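Local coordinates for alpha-1,3-glucanase (Bacillus circulans, PDB 5ZRU), which probably hydrolyses alpha-1,3-glucan as a GH 87-type glucanase, the chain here being the catalytic unit of a longer protein with carbohydrate-binding modules, at residues S115-S120 / N403-A408. Numbering follows the deposited sequence.
With CA (calcium ion), chain I.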
loop_
_atom_site.group_PDB
_atom_site.type_symbol
_atom_site.label_atom_id
_atom_site.label_comp_id
_atom_site.label_asym_id
_atom_site.label_seq_id
_atom_site.Cartn_x
_atom_site.Cartn_y
_atom_site.Cartn_z
ATOM N N SER A 115 13.987 3.082 0.889
ATOM C CA SER A 115 13.702 1.662 0.794
ATOM C C SER A 115 14.739 0.877 1.598
ATOM O O SER A 115 15.578 1.456 2.297
ATOM C CB SER A 115 13.660 1.250 -0.683
ATOM O OG SER A 115 14.827 1.708 -1.375
ATOM N N TRP A 116 14.664 -0.454 1.508
ATOM C CA TRP A 116 15.536 -1.435 2.160
ATOM C C TRP A 116 15.317 -1.497 3.671
ATOM O O TRP A 116 15.668 -0.566 4.407
ATOM C CB TRP A 116 17.016 -1.175 1.836
ATOM C CG TRP A 116 17.331 -1.423 0.385
ATOM C CD1 TRP A 116 17.176 -0.539 -0.644
ATOM C CD2 TRP A 116 17.840 -2.634 -0.203
ATOM N NE1 TRP A 116 17.554 -1.121 -1.830
ATOM C CE2 TRP A 116 17.956 -2.406 -1.590
ATOM C CE3 TRP A 116 18.207 -3.888 0.310
ATOM C CZ2 TRP A 116 18.443 -3.375 -2.474
ATOM C CZ3 TRP A 116 18.682 -4.854 -0.572
ATOM C CH2 TRP A 116 18.787 -4.591 -1.950
ATOM N N GLN A 117 14.712 -2.599 4.113
ATOM C CA GLN A 117 14.484 -2.949 5.511
ATOM C C GLN A 117 14.921 -4.391 5.707
ATOM O O GLN A 117 14.743 -5.221 4.814
ATOM C CB GLN A 117 13.005 -2.808 5.901
ATOM C CG GLN A 117 12.494 -1.377 5.915
ATOM C CD GLN A 117 12.868 -0.674 7.205
ATOM O OE1 GLN A 117 12.153 -0.786 8.195
ATOM N NE2 GLN A 117 13.992 0.047 7.200
ATOM N N TYR A 118 15.473 -4.700 6.887
ATOM C CA TYR A 118 16.199 -5.952 7.072
ATOM C C TYR A 118 15.633 -6.742 8.249
ATOM O O TYR A 118 15.355 -6.178 9.311
ATOM C CB TYR A 118 17.703 -5.669 7.264
ATOM C CG TYR A 118 18.337 -4.965 6.079
ATOM C CD1 TYR A 118 18.879 -5.696 5.021
ATOM C CD2 TYR A 118 18.398 -3.568 6.018
ATOM C CE1 TYR A 118 19.461 -5.060 3.939
ATOM C CE2 TYR A 118 18.983 -2.921 4.937
ATOM C CZ TYR A 118 19.509 -3.675 3.900
ATOM O OH TYR A 118 20.086 -3.041 2.826
ATOM N N PHE A 119 15.472 -8.055 8.064
ATOM C CA PHE A 119 14.718 -8.870 9.013
ATOM C C PHE A 119 15.529 -10.058 9.510
ATOM O O PHE A 119 15.864 -10.958 8.734
ATOM C CB PHE A 119 13.407 -9.346 8.381
ATOM C CG PHE A 119 12.428 -8.227 8.152
ATOM C CD1 PHE A 119 11.560 -7.831 9.162
ATOM C CD2 PHE A 119 12.421 -7.531 6.947
ATOM C CE1 PHE A 119 10.671 -6.774 8.968
ATOM C CE2 PHE A 119 11.534 -6.473 6.739
ATOM C CZ PHE A 119 10.663 -6.090 7.752
ATOM N N SER A 120 15.818 -10.065 10.810
ATOM C CA SER A 120 16.249 -11.265 11.520
ATOM C C SER A 120 15.220 -11.704 12.553
ATOM O O SER A 120 15.440 -12.688 13.270
ATOM C CB SER A 120 17.607 -11.028 12.188
ATOM O OG SER A 120 17.573 -9.867 12.993
ATOM N N ASN A 403 2.253 -5.726 -4.461
ATOM C CA ASN A 403 3.648 -5.742 -4.003
ATOM C C ASN A 403 3.794 -5.526 -2.499
ATOM O O ASN A 403 4.835 -5.053 -2.041
ATOM C CB ASN A 403 4.502 -4.719 -4.754
ATOM C CG ASN A 403 4.491 -4.938 -6.253
ATOM O OD1 ASN A 403 3.972 -4.109 -6.998
ATOM N ND2 ASN A 403 5.057 -6.055 -6.703
ATOM N N ASN A 404 2.764 -5.869 -1.720
ATOM C CA ASN A 404 2.902 -5.880 -0.264
ATOM C C ASN A 404 4.100 -6.752 0.107
ATOM O O ASN A 404 4.275 -7.835 -0.451
ATOM C CB ASN A 404 1.639 -6.446 0.376
ATOM C CG ASN A 404 1.118 -5.586 1.484
ATOM O OD1 ASN A 404 0.475 -4.578 1.223
ATOM N ND2 ASN A 404 1.388 -5.963 2.723
ATOM N N TRP A 405 4.967 -6.273 1.008
ATOM C CA TRP A 405 6.128 -7.074 1.404
ATOM C C TRP A 405 6.099 -7.486 2.871
ATOM O O TRP A 405 7.100 -7.996 3.386
ATOM C CB TRP A 405 7.444 -6.360 1.077
ATOM C CG TRP A 405 7.547 -4.885 1.375
ATOM C CD1 TRP A 405 7.172 -3.853 0.558
ATOM C CD2 TRP A 405 8.102 -4.285 2.553
ATOM N NE1 TRP A 405 7.453 -2.650 1.160
ATOM C CE2 TRP A 405 8.022 -2.887 2.388
ATOM C CE3 TRP A 405 8.652 -4.794 3.732
ATOM C CZ2 TRP A 405 8.456 -1.991 3.365
ATOM C CZ3 TRP A 405 9.099 -3.899 4.705
ATOM C CH2 TRP A 405 9.000 -2.514 4.513
ATOM N N ARG A 406 4.983 -7.282 3.553
ATOM C CA ARG A 406 4.798 -7.839 4.884
ATOM C C ARG A 406 3.307 -7.962 5.146
ATOM O O ARG A 406 2.530 -7.098 4.732
ATOM C CB ARG A 406 5.452 -6.962 5.959
ATOM C CG ARG A 406 5.206 -7.474 7.374
ATOM C CD ARG A 406 5.902 -6.620 8.414
ATOM N NE ARG A 406 5.698 -7.184 9.740
ATOM C CZ ARG A 406 6.270 -6.719 10.842
ATOM N NH1 ARG A 406 7.079 -5.673 10.771
ATOM N NH2 ARG A 406 6.026 -7.300 12.014
ATOM N N ALA A 407 2.919 -9.035 5.828
ATOM C CA ALA A 407 1.526 -9.228 6.280
ATOM C C ALA A 407 0.629 -9.346 5.041
ATOM O O ALA A 407 0.979 -10.068 4.096
ATOM C CB ALA A 407 1.130 -8.134 7.270
ATOM N N ALA A 408 -0.532 -8.685 5.006
ATOM C CA ALA A 408 -1.527 -8.973 3.981
ATOM C C ALA A 408 -1.953 -7.713 3.238
ATOM O O ALA A 408 -1.836 -6.596 3.738
ATOM C CB ALA A 408 -2.763 -9.647 4.587
HETATM CA CA CA I . 16.695 1.614 4.308
HETATM O O HOH W 1 16.704 1.696 6.783
HETATM O O HOH W 2 14.533 2.405 4.853
HETATM O O HOH W 3 17.685 3.856 4.665
HETATM O O HOH W 4 18.658 0.483 5.006
HETATM O O HOH W 5 18.396 2.103 2.471
#
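Trp405 and Phe119 meet at about a right angle, each offering a ring edge: CZ3 of Trp405 lies 4.1 Å from CZ of Phe119, near the planes of both rings. At this point the two domains meet through side chains, since the nearest backbones, at Gln117 and Trp405, stay 10.2 Å apart between their CA atoms. Trp405 reaches into that gap from a turn of the parallel beta-helix domain, and Gln117 and Phe119 meet it from the beta-sandwich domain. With chi1 at 43°, its CG sits between the backbone N and the carbonyl carbon, and the indole extends across to the side chains of strand 117-119.

The closest packing is at the six-membered end of this indole, where CH2 comes 3.9 Å from CG of Gln117. Phe135 stacks on the same tryptophan, so the ring is held by more than the two segments. Gln117 bends at chi2, its amide turned 70° from the indole plane, and NE2 is hydrogen-bonded to Asp126 and weakly to Trp116 O. That carbonyl and Ser115 O bind a calcium ion, whose other five ligands are waters: the hydrated part is the loop leading into the strand.

Contact is looser at Arg406. Its extended chain brings NH1 to 4.2 Å from CE1 of Phe119, at the ring edge, with the guanidinium and ring planes 85° apart. An approach at the edge is not a cation-pi stack; Arg291 and Asp375 both lie near this arginine. The contact therefore rests on dispersion and apolar burial, with the amide of Gln117 paired to Asp126.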